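Local coordinates for 16L protein (Yaba-like disease virus, PDB 6TQP) that probably blocks apoptosis of the infected host cell as a poxviral Bcl-2-like protein, most likely by capturing pro-death peptide motifs on its helical surface, at residues E76-I79 with K80-K83; K118-P121 with M122-I126; E52-M55 with L56-P60; I20-Y23 with I24-A28. All blocks are in the same frame, centred on the assembly; numbering follows the deposited sequence.

From the N terminus the four contacts come in the order 4, 3, 1, 2, strictly in series: none encloses or crosses another. Each joins residues three to four apart, so each closes just one helical turn, on helices 12-27, 38-68, 76-92 and 120-134 respectively. Space links what sequence separates. Contact 4 meets contact 3 where Tyr23 OH lies 3.8 Å from Glu52 CG, and contact 2 where Ile24 CG2 lies 3.8 Å from Ile126 CD1. Contact 2 in turn packs on contact 1, Asn119 OD1 standing 3.4 Å from Ile79 CD1. Contacts 1 and 3, with centres about 24 Å apart, both reach the bound peptide.

Contact 1 of 4, residues E76-I79 with K80-K83; sequences EENI and KHIK. With NA (sodium ion), chain C.
Four consecutive backbone bonds, Lys80 N to Glu76 O through Lys83 N to Ile79 O, define a regular first stretch of alpha-helix, the last of them straight at 166° and 2.9 Å from Lys83 N to Ile79 O. Among the side chains, Asn78 carries the contact. With its CG anti to the backbone N (chi1 -172°), the amide swings along the helix: ND2 approaches Ile82 CD1 at 3.6 Å, a polar-on-apolar touch, while OD1 lies near the plane of the His81 ring at its edge, 4.1 Å from His81 CD2. Amide and ring planes stand 62° apart, which excludes a stack. ND2 donates to Asp73 O, which helps fix the amide. His81 ND1 is hydrogen-bonded to an acidic side chain of the bound peptide, whereas Lys80 NZ makes its salt bridge with Asp84. At the start of the helix Glu76, extended beyond CG, binds the sodium ion through OE1 at 2.4 Å. The exposed Glu76 also touches Pro121. On the buried side Ile79 and Ile82 both rest on Leu125, so this first part of helix 76-92 lies against the beginning of helix 120-134.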
ATOM      1  N   GLU A  76      -5.830  11.389  15.999  1.00 42.89           N
ATOM      2  CA  GLU A  76      -6.787  10.358  15.603  1.00 52.63           C
ATOM      3  C   GLU A  76      -7.724  10.867  14.512  1.00 41.92           C
ATOM      4  O   GLU A  76      -8.052  10.133  13.573  1.00 49.84           O
ATOM      5  CB  GLU A  76      -7.585   9.882  16.820  1.00 56.69           C
ATOM      6  CG  GLU A  76      -8.543   8.739  16.508  1.00 63.11           C
ATOM      7  CD  GLU A  76      -9.127   8.107  17.753  1.00 63.11           C
ATOM      8  OE1 GLU A  76      -9.053   8.734  18.832  1.00 60.22           O
ATOM      9  OE2 GLU A  76      -9.656   6.981  17.647  1.00 77.21           O
ATOM     10  N   GLU A  77      -8.139  12.135  14.603  1.00 43.18           N
ATOM     11  CA  GLU A  77      -9.072  12.693  13.623  1.00 42.88           C
ATOM     12  C   GLU A  77      -8.446  12.754  12.238  1.00 42.75           C
ATOM     13  O   GLU A  77      -9.098  12.425  11.236  1.00 45.44           O
ATOM     14  CB  GLU A  77      -9.523  14.093  14.047  1.00 48.27           C
ATOM     15  CG  GLU A  77     -10.077  14.198  15.470  1.00 96.24           C
ATOM     16  CD  GLU A  77      -9.008  14.502  16.511  1.00106.03           C
ATOM     17  OE1 GLU A  77      -8.190  13.607  16.815  1.00 97.41           O
ATOM     18  OE2 GLU A  77      -8.983  15.641  17.026  1.00100.88           O
ATOM     19  N   ASN A  78      -7.184  13.177  12.153  1.00 42.59           N
ATOM     20  CA  ASN A  78      -6.558  13.274  10.844  1.00 43.70           C
ATOM     21  C   ASN A  78      -6.138  11.917  10.307  1.00 40.15           C
ATOM     22  O   ASN A  78      -6.159  11.710   9.086  1.00 35.44           O
ATOM     23  CB  ASN A  78      -5.350  14.204  10.885  1.00 42.62           C
ATOM     24  CG  ASN A  78      -4.801  14.471   9.504  1.00 42.75           C
ATOM     25  OD1 ASN A  78      -5.500  15.008   8.646  1.00 43.72           O
ATOM     26  ND2 ASN A  78      -3.556  14.077   9.271  1.00 37.53           N
ATOM     27  N   ILE A  79      -5.759  10.980  11.179  1.00 42.58           N
ATOM     28  CA  ILE A  79      -5.456   9.630  10.708  1.00 37.60           C
ATOM     29  C   ILE A  79      -6.702   8.986  10.106  1.00 34.82           C
ATOM     30  O   ILE A  79      -6.635   8.293   9.081  1.00 32.90           O
ATOM     31  CB  ILE A  79      -4.869   8.779  11.848  1.00 46.59           C
ATOM     32  CG1 ILE A  79      -3.416   9.191  12.103  1.00 64.30           C
ATOM     33  CG2 ILE A  79      -4.955   7.297  11.502  1.00 35.98           C
ATOM     34  CD1 ILE A  79      -2.818   8.603  13.353  1.00100.56           C
ATOM     35  N   LYS A  80      -7.856   9.184  10.744  1.00 45.42           N
ATOM     36  CA  LYS A  80      -9.105   8.690  10.172  1.00 40.48           C
ATOM     37  C   LYS A  80      -9.352   9.324   8.810  1.00 44.09           C
ATOM     38  O   LYS A  80      -9.763   8.650   7.859  1.00 40.25           O
ATOM     39  CB  LYS A  80     -10.259   8.992  11.132  1.00 60.18           C
ATOM     40  CG  LYS A  80     -11.453   8.063  11.021  1.00 96.87           C
ATOM     41  CD  LYS A  80     -12.550   8.674  10.180  1.00103.86           C
ATOM     42  CE  LYS A  80     -13.751   7.748  10.092  1.00103.77           C
ATOM     43  NZ  LYS A  80     -14.794   8.267   9.167  1.00 93.23           N
ATOM     44  N   HIS A  81      -9.080  10.625   8.703  1.00 43.03           N
ATOM     45  CA  HIS A  81      -9.208  11.343   7.439  1.00 40.08           C
ATOM     46  C   HIS A  81      -8.297  10.748   6.367  1.00 38.51           C
ATOM     47  O   HIS A  81      -8.715  10.558   5.217  1.00 33.76           O
ATOM     48  CB  HIS A  81      -8.890  12.816   7.695  1.00 61.62           C
ATOM     49  CG  HIS A  81      -9.302  13.742   6.598  1.00 94.60           C
ATOM     50  ND1 HIS A  81     -10.423  13.539   5.823  1.00 97.44           N
ATOM     51  CD2 HIS A  81      -8.752  14.902   6.170  1.00103.12           C
ATOM     52  CE1 HIS A  81     -10.534  14.525   4.953  1.00101.31           C
ATOM     53  NE2 HIS A  81      -9.534  15.365   5.143  1.00100.64           N
ATOM     54  N   ILE A  82      -7.048  10.435   6.723  1.00 32.63           N
ATOM     55  CA  ILE A  82      -6.132   9.819   5.760  1.00 33.67           C
ATOM     56  C   ILE A  82      -6.675   8.471   5.305  1.00 36.27           C
ATOM     57  O   ILE A  82      -6.678   8.147   4.110  1.00 34.38           O
ATOM     58  CB  ILE A  82      -4.725   9.674   6.373  1.00 33.87           C
ATOM     59  CG1 ILE A  82      -4.137  11.052   6.668  1.00 37.48           C
ATOM     60  CG2 ILE A  82      -3.809   8.878   5.443  1.00 34.81           C
ATOM     61  CD1 ILE A  82      -2.870  11.018   7.495  1.00 37.32           C
ATOM     62  N   LYS A  83      -7.115   7.650   6.260  1.00 35.49           N
ATOM     63  CA  LYS A  83      -7.630   6.330   5.920  1.00 29.23           C
ATOM     64  C   LYS A  83      -8.754   6.447   4.905  1.00 30.07           C
ATOM     65  O   LYS A  83      -8.731   5.806   3.849  1.00 32.67           O
ATOM     66  CB  LYS A  83      -8.132   5.618   7.173  1.00 33.29           C
ATOM     67  CG  LYS A  83      -8.674   4.207   6.928  1.00 60.57           C
ATOM     68  CD  LYS A  83      -9.531   3.720   8.092  1.00 80.53           C
ATOM     69  CE  LYS A  83     -11.006   4.009   7.867  1.00 81.27           C
ATOM     70  NZ  LYS A  83     -11.615   3.070   6.889  1.00116.80           N
TER
HETATM   71 NA    NA C 201      -8.594  10.701  20.137  1.00 82.58          NA

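Contact 2 of 4, residues K118-P121 with M122-I126; sequences KNIP and MSFLI
The Phe124 ring meets Ile120 obliquely, Ile120 CG2 standing 3.5 Å from Phe124 CE2, and the two side chains run side by side in the same direction. One face of this ring also has Ser123 OG 3.9 Å above its plane, displaced toward the rim. The other flat group is the amide of Asn119, whose OD1 accepts from Met122 N at 2.9 Å; the donor sits 37° out of the amide plane and so misses a lone pair. An anti arrangement of Asn119 CG and its backbone N (chi1 -176°) folds OD1 back over the first turn, where it also lies 3.5 Å from Met122 CB. Ile120 O takes two donors: Phe124 N at 3.0 Å, and Ser123 OG in the carbonyl plane on a lone pair. The latter bond measures 2.5 Å between Ser123 OG and Ile120 O, a shortness to be read with caution. Ser123 N closes on Asn119 O, and Met122 is sunk against Ile109 and Val110 of helix 96-113. Pro121 is a first-turn residue. Asn119, just ahead of the helix and accepting through OD1 from Met122 N, is a classic asparagine N-cap, here starting helix 120-134.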
ATOM      1  N   LYS A 118       2.992   2.283  18.325  1.00 58.26           N
ATOM      2  CA  LYS A 118       2.242   2.700  19.503  1.00 70.74           C
ATOM      3  C   LYS A 118       1.072   3.624  19.184  1.00 61.92           C
ATOM      4  O   LYS A 118       0.182   3.784  20.025  1.00 62.82           O
ATOM      5  CB  LYS A 118       3.186   3.376  20.511  1.00 77.74           C
ATOM      6  CG  LYS A 118       4.031   2.384  21.325  1.00 79.45           C
ATOM      7  CD  LYS A 118       4.658   3.017  22.572  1.00109.36           C
ATOM      8  CE  LYS A 118       3.620   3.403  23.626  1.00109.28           C
ATOM      9  NZ  LYS A 118       2.906   2.223  24.192  1.00102.61           N
ATOM     10  N   ASN A 119       1.034   4.223  18.000  1.00 47.36           N
ATOM     11  CA  ASN A 119      -0.096   5.060  17.609  1.00 45.01           C
ATOM     12  C   ASN A 119      -1.213   4.130  17.150  1.00 62.63           C
ATOM     13  O   ASN A 119      -1.237   3.695  15.999  1.00 46.31           O
ATOM     14  CB  ASN A 119       0.312   6.028  16.510  1.00 48.53           C
ATOM     15  CG  ASN A 119      -0.793   6.980  16.141  1.00 54.30           C
ATOM     16  OD1 ASN A 119      -1.928   6.571  15.899  1.00 49.94           O
ATOM     17  ND2 ASN A 119      -0.471   8.268  16.100  1.00 65.69           N
ATOM     18  N   ILE A 120      -2.141   3.812  18.053  1.00 51.21           N
ATOM     19  CA  ILE A 120      -3.141   2.786  17.752  1.00 51.04           C
ATOM     20  C   ILE A 120      -3.989   3.164  16.551  1.00 38.78           C
ATOM     21  O   ILE A 120      -4.184   2.312  15.662  1.00 36.58           O
ATOM     22  CB  ILE A 120      -3.977   2.486  19.009  1.00 74.72           C
ATOM     23  CG1 ILE A 120      -3.101   1.883  20.121  1.00 70.89           C
ATOM     24  CG2 ILE A 120      -5.155   1.574  18.676  1.00 50.25           C
ATOM     25  CD1 ILE A 120      -2.202   0.718  19.701  1.00 97.99           C
ATOM     26  N   PRO A 121      -4.523   4.380  16.435  1.00 40.55           N
ATOM     27  CA  PRO A 121      -5.235   4.745  15.197  1.00 39.40           C
ATOM     28  C   PRO A 121      -4.433   4.476  13.936  1.00 42.13           C
ATOM     29  O   PRO A 121      -5.004   4.036  12.931  1.00 44.33           O
ATOM     30  CB  PRO A 121      -5.512   6.238  15.392  1.00 46.97           C
ATOM     31  CG  PRO A 121      -5.611   6.391  16.876  1.00 53.78           C
ATOM     32  CD  PRO A 121      -4.604   5.443  17.455  1.00 47.16           C
ATOM     33  N   MET A 122      -3.121   4.716  13.960  1.00 41.67           N
ATOM     34  CA  MET A 122      -2.302   4.434  12.786  1.00 43.00           C
ATOM     35  C   MET A 122      -2.209   2.933  12.532  1.00 33.74           C
ATOM     36  O   MET A 122      -2.280   2.487  11.384  1.00 37.81           O
ATOM     37  CB  MET A 122      -0.910   5.048  12.960  1.00 46.80           C
ATOM     38  CG  MET A 122      -0.030   4.977  11.721  1.00 44.85           C
ATOM     39  SD  MET A 122      -0.778   5.767  10.277  1.00 44.32           S
ATOM     40  CE  MET A 122       0.399   5.318   9.004  1.00 61.58           C
ATOM     41  N   SER A 123      -2.064   2.132  13.588  1.00 36.89           N
ATOM     42  CA  SER A 123      -2.064   0.686  13.393  1.00 34.44           C
ATOM     43  C   SER A 123      -3.346   0.226  12.706  1.00 38.04           C
ATOM     44  O   SER A 123      -3.314  -0.666  11.851  1.00 34.62           O
ATOM     45  CB  SER A 123      -1.902  -0.036  14.731  1.00 46.15           C
ATOM     46  OG  SER A 123      -3.098   0.039  15.488  1.00 44.53           O
ATOM     47  N   PHE A 124      -4.487   0.809  13.078  1.00 36.79           N
ATOM     48  CA  PHE A 124      -5.747   0.399  12.466  1.00 39.95           C
ATOM     49  C   PHE A 124      -5.863   0.917  11.045  1.00 35.77           C
ATOM     50  O   PHE A 124      -6.487   0.267  10.197  1.00 42.97           O
ATOM     51  CB  PHE A 124      -6.937   0.890  13.297  1.00 37.55           C
ATOM     52  CG  PHE A 124      -7.118   0.163  14.611  1.00 47.47           C
ATOM     53  CD1 PHE A 124      -6.721  -1.161  14.763  1.00 43.75           C
ATOM     54  CD2 PHE A 124      -7.693   0.809  15.697  1.00 64.45           C
ATOM     55  CE1 PHE A 124      -6.891  -1.818  15.977  1.00 52.13           C
ATOM     56  CE2 PHE A 124      -7.863   0.158  16.905  1.00 85.20           C
ATOM     57  CZ  PHE A 124      -7.462  -1.154  17.045  1.00 65.09           C
ATOM     58  N   LEU A 125      -5.290   2.088  10.767  1.00 34.03           N
ATOM     59  CA  LEU A 125      -5.183   2.542   9.385  1.00 32.51           C
ATOM     60  C   LEU A 125      -4.460   1.509   8.542  1.00 36.69           C
ATOM     61  O   LEU A 125      -4.867   1.199   7.414  1.00 34.27           O
ATOM     62  CB  LEU A 125      -4.446   3.880   9.326  1.00 31.63           C
ATOM     63  CG  LEU A 125      -4.336   4.495   7.929  1.00 37.23           C
ATOM     64  CD1 LEU A 125      -4.315   6.023   8.030  1.00 37.00           C
ATOM     65  CD2 LEU A 125      -3.106   4.002   7.208  1.00 35.49           C
ATOM     66  N   ILE A 126      -3.357   0.979   9.065  1.00 32.86           N
ATOM     67  CA  ILE A 126      -2.605  -0.007   8.301  1.00 27.20           C
ATOM     68  C   ILE A 126      -3.451  -1.258   8.109  1.00 28.96           C
ATOM     69  O   ILE A 126      -3.554  -1.800   7.002  1.00 33.27           O
ATOM     70  CB  ILE A 126      -1.272  -0.324   8.999  1.00 36.93           C
ATOM     71  CG1 ILE A 126      -0.399   0.934   9.046  1.00 31.41           C
ATOM     72  CG2 ILE A 126      -0.561  -1.464   8.265  1.00 31.90           C
ATOM     73  CD1 ILE A 126       0.775   0.824  10.035  1.00 33.11           C
TER

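Contact 3 of 4, residues E52-M55 with L56-P60; sequences ENIM and LKYKP
Tyr58 reaches back to Ile54 through its inner atoms. CB lies 3.4 Å from Ile54 O, the very oxygen that accepts the backbone bond of Tyr58 N at 2.8 Å. Further along, the ring presents its edge to that carbonyl, with Tyr58 CD2 3.9 Å from Ile54 O, and the same CD2 grazes Ile54 CG2 at 4.3 Å. Because CG stands anti to the carbonyl carbon and beside the backbone N (chi1 -70°), the ring lies alongside the preceding turn. One face has Lys57 CG 3.7 Å above its plane, offset toward the rim. At the tip, OH hydrogen-bonds to an acidic side chain of the bound peptide. Lys57 runs out extended, and its NZ finds its salt-bridge partner outside the two segments, in an acidic side chain of that peptide. In the same turn, Ile54 packs on Leu100 and Ser104 and Met55 on Met108, all of helix 96-113. Pro60, having no N-H to give to the turn before, coincides with a kink in helix 38-68. These features are consistent with charge-assisted recognition of the peptide, mainly through the lysine, the Tyr58 hydroxyl adding a hydrogen bond and Ile54 and Tyr58 apolar packing.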
ATOM      1  N   GLU A  52       9.500  -1.093  -3.746  1.00 35.92           N
ATOM      2  CA  GLU A  52      10.752  -0.349  -3.679  1.00 33.33           C
ATOM      3  C   GLU A  52      11.041   0.366  -4.996  1.00 38.76           C
ATOM      4  O   GLU A  52      11.616   1.459  -4.994  1.00 36.01           O
ATOM      5  CB  GLU A  52      11.907  -1.285  -3.294  1.00 36.38           C
ATOM      6  CG  GLU A  52      11.821  -1.752  -1.854  1.00 56.45           C
ATOM      7  CD  GLU A  52      12.913  -2.726  -1.476  1.00 64.40           C
ATOM      8  OE1 GLU A  52      13.644  -3.195  -2.376  1.00 51.09           O
ATOM      9  OE2 GLU A  52      13.035  -3.016  -0.270  1.00 58.98           O
ATOM     10  N   ASN A  53      10.615  -0.202  -6.125  1.00 33.12           N
ATOM     11  CA  ASN A  53      10.840   0.461  -7.404  1.00 36.36           C
ATOM     12  C   ASN A  53       9.908   1.656  -7.571  1.00 38.07           C
ATOM     13  O   ASN A  53      10.303   2.689  -8.130  1.00 40.16           O
ATOM     14  CB  ASN A  53      10.666  -0.538  -8.544  1.00 48.92           C
ATOM     15  CG  ASN A  53      11.883  -1.431  -8.716  1.00 74.64           C
ATOM     16  OD1 ASN A  53      13.006  -1.034  -8.397  1.00 64.86           O
ATOM     17  ND2 ASN A  53      11.668  -2.638  -9.215  1.00 91.27           N
ATOM     18  N   ILE A  54       8.672   1.541  -7.078  1.00 37.11           N
ATOM     19  CA  ILE A  54       7.748   2.676  -7.113  1.00 34.27           C
ATOM     20  C   ILE A  54       8.277   3.809  -6.245  1.00 35.15           C
ATOM     21  O   ILE A  54       8.257   4.983  -6.638  1.00 35.58           O
ATOM     22  CB  ILE A  54       6.347   2.238  -6.656  1.00 31.42           C
ATOM     23  CG1 ILE A  54       5.751   1.232  -7.646  1.00 31.70           C
ATOM     24  CG2 ILE A  54       5.428   3.438  -6.520  1.00 32.62           C
ATOM     25  CD1 ILE A  54       4.455   0.538  -7.122  1.00 35.87           C
ATOM     26  N   MET A  55       8.743   3.473  -5.040  1.00 33.43           N
ATOM     27  CA  MET A  55       9.316   4.481  -4.156  1.00 37.13           C
ATOM     28  C   MET A  55      10.484   5.189  -4.829  1.00 40.95           C
ATOM     29  O   MET A  55      10.660   6.403  -4.677  1.00 41.38           O
ATOM     30  CB  MET A  55       9.773   3.834  -2.848  1.00 36.94           C
ATOM     31  CG  MET A  55      10.332   4.839  -1.836  1.00 42.23           C
ATOM     32  SD  MET A  55       9.029   5.923  -1.226  1.00 48.31           S
ATOM     33  CE  MET A  55       8.031   4.742  -0.321  1.00 39.42           C
ATOM     34  N   LEU A  56      11.298   4.435  -5.572  1.00 44.40           N
ATOM     35  CA  LEU A  56      12.487   5.005  -6.193  1.00 52.24           C
ATOM     36  C   LEU A  56      12.107   5.933  -7.336  1.00 57.17           C
ATOM     37  O   LEU A  56      12.746   6.969  -7.545  1.00 43.48           O
ATOM     38  CB  LEU A  56      13.391   3.877  -6.695  1.00 47.39           C
ATOM     39  CG  LEU A  56      14.712   4.262  -7.364  1.00 74.17           C
ATOM     40  CD1 LEU A  56      15.707   4.771  -6.328  1.00 64.99           C
ATOM     41  CD2 LEU A  56      15.282   3.075  -8.131  1.00 89.31           C
ATOM     42  N   LYS A  57      11.058   5.589  -8.074  1.00 42.31           N
ATOM     43  CA  LYS A  57      10.721   6.328  -9.275  1.00 32.09           C
ATOM     44  C   LYS A  57       9.771   7.490  -9.008  1.00 31.74           C
ATOM     45  O   LYS A  57       9.856   8.515  -9.698  1.00 36.10           O
ATOM     46  CB  LYS A  57      10.108   5.367 -10.296  1.00 39.19           C
ATOM     47  CG  LYS A  57       9.869   5.971 -11.652  1.00 38.18           C
ATOM     48  CD  LYS A  57       9.581   4.880 -12.683  1.00 58.72           C
ATOM     49  CE  LYS A  57       9.339   5.468 -14.077  1.00 61.10           C
ATOM     50  NZ  LYS A  57       9.191   4.416 -15.122  1.00 71.65           N
ATOM     51  N   TYR A  58       8.893   7.357  -8.011  1.00 30.11           N
ATOM     52  CA  TYR A  58       7.773   8.269  -7.783  1.00 33.42           C
ATOM     53  C   TYR A  58       7.807   8.900  -6.391  1.00 32.35           C
ATOM     54  O   TYR A  58       6.775   9.312  -5.857  1.00 31.38           O
ATOM     55  CB  TYR A  58       6.456   7.524  -8.011  1.00 33.83           C
ATOM     56  CG  TYR A  58       6.247   7.202  -9.474  1.00 30.57           C
ATOM     57  CD1 TYR A  58       5.937   8.205 -10.380  1.00 37.91           C
ATOM     58  CD2 TYR A  58       6.385   5.907  -9.953  1.00 33.48           C
ATOM     59  CE1 TYR A  58       5.757   7.927 -11.718  1.00 38.30           C
ATOM     60  CE2 TYR A  58       6.217   5.623 -11.291  1.00 34.35           C
ATOM     61  CZ  TYR A  58       5.900   6.640 -12.171  1.00 35.88           C
ATOM     62  OH  TYR A  58       5.719   6.390 -13.513  1.00 44.24           O
ATOM     63  N   LYS A  59       8.983   8.991  -5.777  1.00 38.01           N
ATOM     64  CA  LYS A  59       9.069   9.619  -4.462  1.00 36.08           C
ATOM     65  C   LYS A  59       8.454  11.012  -4.432  1.00 33.40           C
ATOM     66  O   LYS A  59       7.695  11.299  -3.496  1.00 36.14           O
ATOM     67  CB  LYS A  59      10.535   9.660  -4.007  1.00 35.73           C
ATOM     68  CG  LYS A  59      10.711  10.010  -2.535  1.00 50.79           C
ATOM     69  CD  LYS A  59      12.171   9.826  -2.100  1.00 56.11           C
ATOM     70  CE  LYS A  59      12.361  10.126  -0.618  1.00 83.23           C
ATOM     71  NZ  LYS A  59      12.010  11.532  -0.287  1.00 98.46           N
ATOM     72  N   PRO A  60       8.721  11.908  -5.392  1.00 36.31           N
ATOM     73  CA  PRO A  60       8.082  13.236  -5.328  1.00 36.76           C
ATOM     74  C   PRO A  60       6.570  13.157  -5.411  1.00 33.67           C
ATOM     75  O   PRO A  60       5.863  13.948  -4.770  1.00 32.41           O
ATOM     76  CB  PRO A  60       8.675  13.974  -6.538  1.00 35.00           C
ATOM     77  CG  PRO A  60       9.852  13.179  -6.958  1.00 37.41           C
ATOM     78  CD  PRO A  60       9.563  11.770  -6.592  1.00 35.83           C
TER

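Contact 4 of 4, residues I20-Y23 with I24-A28; sequences IVFY and INEKA
Ile24 N donates to Ile20 O at 2.9 Å in an almost straight bond (176°), and the three that follow, ending with Lys27 N to Tyr23 O, continue the alpha-helical ladder. Beyond the backbone no side-chain hydrogen bond joins the two segments. Asn25 ND2 comes within 3.3 Å of Val21 O, but the angle is too poor for one, and the amide lies beside Val21 CG1. Between Glu26 and Phe22 there is a carboxylate-ring contact, Glu26 OE1 approaching Phe22 CE1 at 3.5 Å. The Tyr23 ring is met over one face by Lys27: CG sits 4.2 Å from the ring centroid and 22° off its normal, a CH-pi contact. With Lys27 CG anti to its carbonyl carbon (chi1 -75°), the aliphatic chain runs alongside the tyrosine, bringing Lys27 CE to 3.5 Å from Tyr23 OH. Ile20 and Ile24 lie side by side on the buried side, pointing the same way, Ile20 CG2 being 4.2 Å from Ile24 CG1. This ridge packs on Ala130 and Ile126 of helix 120-134 and on Ile106 of helix 96-113, whereas Tyr23 faces Cys51 of helix 38-68. A helix wedged against several others in an all-helical bundle is the architecture expected of a Bcl-2-like fold, consistent with the M11L family.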
ATOM      1  N   ILE A  20       0.972  -7.418   3.675  1.00 27.10           N
ATOM      2  CA  ILE A  20       1.024  -5.958   3.689  1.00 25.00           C
ATOM      3  C   ILE A  20       1.396  -5.450   5.081  1.00 26.29           C
ATOM      4  O   ILE A  20       2.255  -4.569   5.227  1.00 31.45           O
ATOM      5  CB  ILE A  20      -0.313  -5.379   3.205  1.00 29.00           C
ATOM      6  CG1 ILE A  20      -0.500  -5.716   1.718  1.00 29.04           C
ATOM      7  CG2 ILE A  20      -0.354  -3.855   3.416  1.00 28.77           C
ATOM      8  CD1 ILE A  20      -1.882  -5.409   1.187  1.00 36.61           C
ATOM      9  N   VAL A  21       0.756  -5.991   6.115  1.00 28.59           N
ATOM     10  CA  VAL A  21       1.065  -5.563   7.479  1.00 29.52           C
ATOM     11  C   VAL A  21       2.523  -5.846   7.794  1.00 36.51           C
ATOM     12  O   VAL A  21       3.229  -5.001   8.356  1.00 39.40           O
ATOM     13  CB  VAL A  21       0.119  -6.246   8.481  1.00 38.15           C
ATOM     14  CG1 VAL A  21       0.526  -5.925   9.933  1.00 38.34           C
ATOM     15  CG2 VAL A  21      -1.307  -5.808   8.211  1.00 32.42           C
ATOM     16  N   PHE A  22       2.996  -7.039   7.430  1.00 36.10           N
ATOM     17  CA  PHE A  22       4.390  -7.391   7.657  1.00 35.04           C
ATOM     18  C   PHE A  22       5.320  -6.428   6.931  1.00 36.49           C
ATOM     19  O   PHE A  22       6.299  -5.932   7.504  1.00 33.88           O
ATOM     20  CB  PHE A  22       4.629  -8.824   7.195  1.00 30.94           C
ATOM     21  CG  PHE A  22       6.016  -9.329   7.474  1.00 33.23           C
ATOM     22  CD1 PHE A  22       7.053  -9.056   6.598  1.00 36.53           C
ATOM     23  CD2 PHE A  22       6.277 -10.087   8.604  1.00 36.43           C
ATOM     24  CE1 PHE A  22       8.334  -9.523   6.845  1.00 34.96           C
ATOM     25  CE2 PHE A  22       7.557 -10.556   8.863  1.00 35.55           C
ATOM     26  CZ  PHE A  22       8.587 -10.273   7.986  1.00 35.10           C
ATOM     27  N   TYR A  23       5.014  -6.137   5.665  1.00 31.95           N
ATOM     28  CA  TYR A  23       5.872  -5.270   4.862  1.00 29.93           C
ATOM     29  C   TYR A  23       5.935  -3.865   5.447  1.00 35.41           C
ATOM     30  O   TYR A  23       7.022  -3.299   5.639  1.00 37.86           O
ATOM     31  CB  TYR A  23       5.357  -5.226   3.420  1.00 29.32           C
ATOM     32  CG  TYR A  23       6.198  -4.344   2.526  1.00 32.54           C
ATOM     33  CD1 TYR A  23       7.552  -4.611   2.327  1.00 49.17           C
ATOM     34  CD2 TYR A  23       5.656  -3.234   1.904  1.00 35.40           C
ATOM     35  CE1 TYR A  23       8.329  -3.802   1.517  1.00 41.00           C
ATOM     36  CE2 TYR A  23       6.424  -2.422   1.091  1.00 34.42           C
ATOM     37  CZ  TYR A  23       7.753  -2.713   0.892  1.00 39.42           C
ATOM     38  OH  TYR A  23       8.499  -1.885   0.084  1.00 44.02           O
ATOM     39  N   ILE A  24       4.772  -3.278   5.727  1.00 30.06           N
ATOM     40  CA  ILE A  24       4.731  -1.937   6.304  1.00 29.85           C
ATOM     41  C   ILE A  24       5.510  -1.893   7.615  1.00 36.74           C
ATOM     42  O   ILE A  24       6.282  -0.957   7.860  1.00 42.41           O
ATOM     43  CB  ILE A  24       3.268  -1.488   6.482  1.00 31.13           C
ATOM     44  CG1 ILE A  24       2.574  -1.372   5.116  1.00 25.47           C
ATOM     45  CG2 ILE A  24       3.190  -0.155   7.234  1.00 35.86           C
ATOM     46  CD1 ILE A  24       3.205  -0.388   4.140  1.00 36.15           C
ATOM     47  N   ASN A  25       5.330  -2.899   8.480  1.00 41.31           N
ATOM     48  CA  ASN A  25       6.086  -2.919   9.729  1.00 44.20           C
ATOM     49  C   ASN A  25       7.581  -3.018   9.460  1.00 41.43           C
ATOM     50  O   ASN A  25       8.390  -2.405  10.166  1.00 48.94           O
ATOM     51  CB  ASN A  25       5.631  -4.076  10.622  1.00 44.43           C
ATOM     52  CG  ASN A  25       4.248  -3.858  11.208  1.00 50.63           C
ATOM     53  OD1 ASN A  25       3.754  -2.727  11.278  1.00 59.88           O
ATOM     54  ND2 ASN A  25       3.612  -4.941  11.634  1.00 51.83           N
ATOM     55  N   GLU A  26       7.967  -3.784   8.440  1.00 42.33           N
ATOM     56  CA  GLU A  26       9.376  -3.900   8.089  1.00 46.65           C
ATOM     57  C   GLU A  26       9.943  -2.555   7.643  1.00 63.68           C
ATOM     58  O   GLU A  26      11.088  -2.214   7.969  1.00 49.58           O
ATOM     59  CB  GLU A  26       9.548  -4.970   7.006  1.00 47.54           C
ATOM     60  CG  GLU A  26      10.942  -5.047   6.391  1.00 53.74           C
ATOM     61  CD  GLU A  26      11.142  -6.303   5.548  1.00 58.66           C
ATOM     62  OE1 GLU A  26      10.972  -7.418   6.084  1.00 81.29           O
ATOM     63  OE2 GLU A  26      11.473  -6.176   4.351  1.00 72.40           O
ATOM     64  N   LYS A  27       9.153  -1.769   6.909  1.00 60.55           N
ATOM     65  CA  LYS A  27       9.591  -0.444   6.482  1.00 51.70           C
ATOM     66  C   LYS A  27       9.527   0.578   7.607  1.00 57.49           C
ATOM     67  O   LYS A  27      10.265   1.568   7.572  1.00 56.89           O
ATOM     68  CB  LYS A  27       8.740   0.031   5.294  1.00 56.27           C
ATOM     69  CG  LYS A  27       9.087  -0.652   3.971  1.00 50.58           C
ATOM     70  CD  LYS A  27      10.555  -0.448   3.637  1.00 51.94           C
ATOM     71  CE  LYS A  27      10.836  -0.359   2.149  1.00 83.61           C
ATOM     72  NZ  LYS A  27      11.460   0.953   1.825  1.00 85.01           N
ATOM     73  N   ALA A  28       8.662   0.361   8.595  1.00 56.81           N
ATOM     74  CA  ALA A  28       8.659   1.158   9.810  1.00 49.61           C
ATOM     75  C   ALA A  28       9.826   0.820  10.724  1.00 49.05           C
ATOM     76  O   ALA A  28      10.009   1.501  11.739  1.00 55.97           O
ATOM     77  CB  ALA A  28       7.368   0.938  10.598  1.00 51.03           C
TER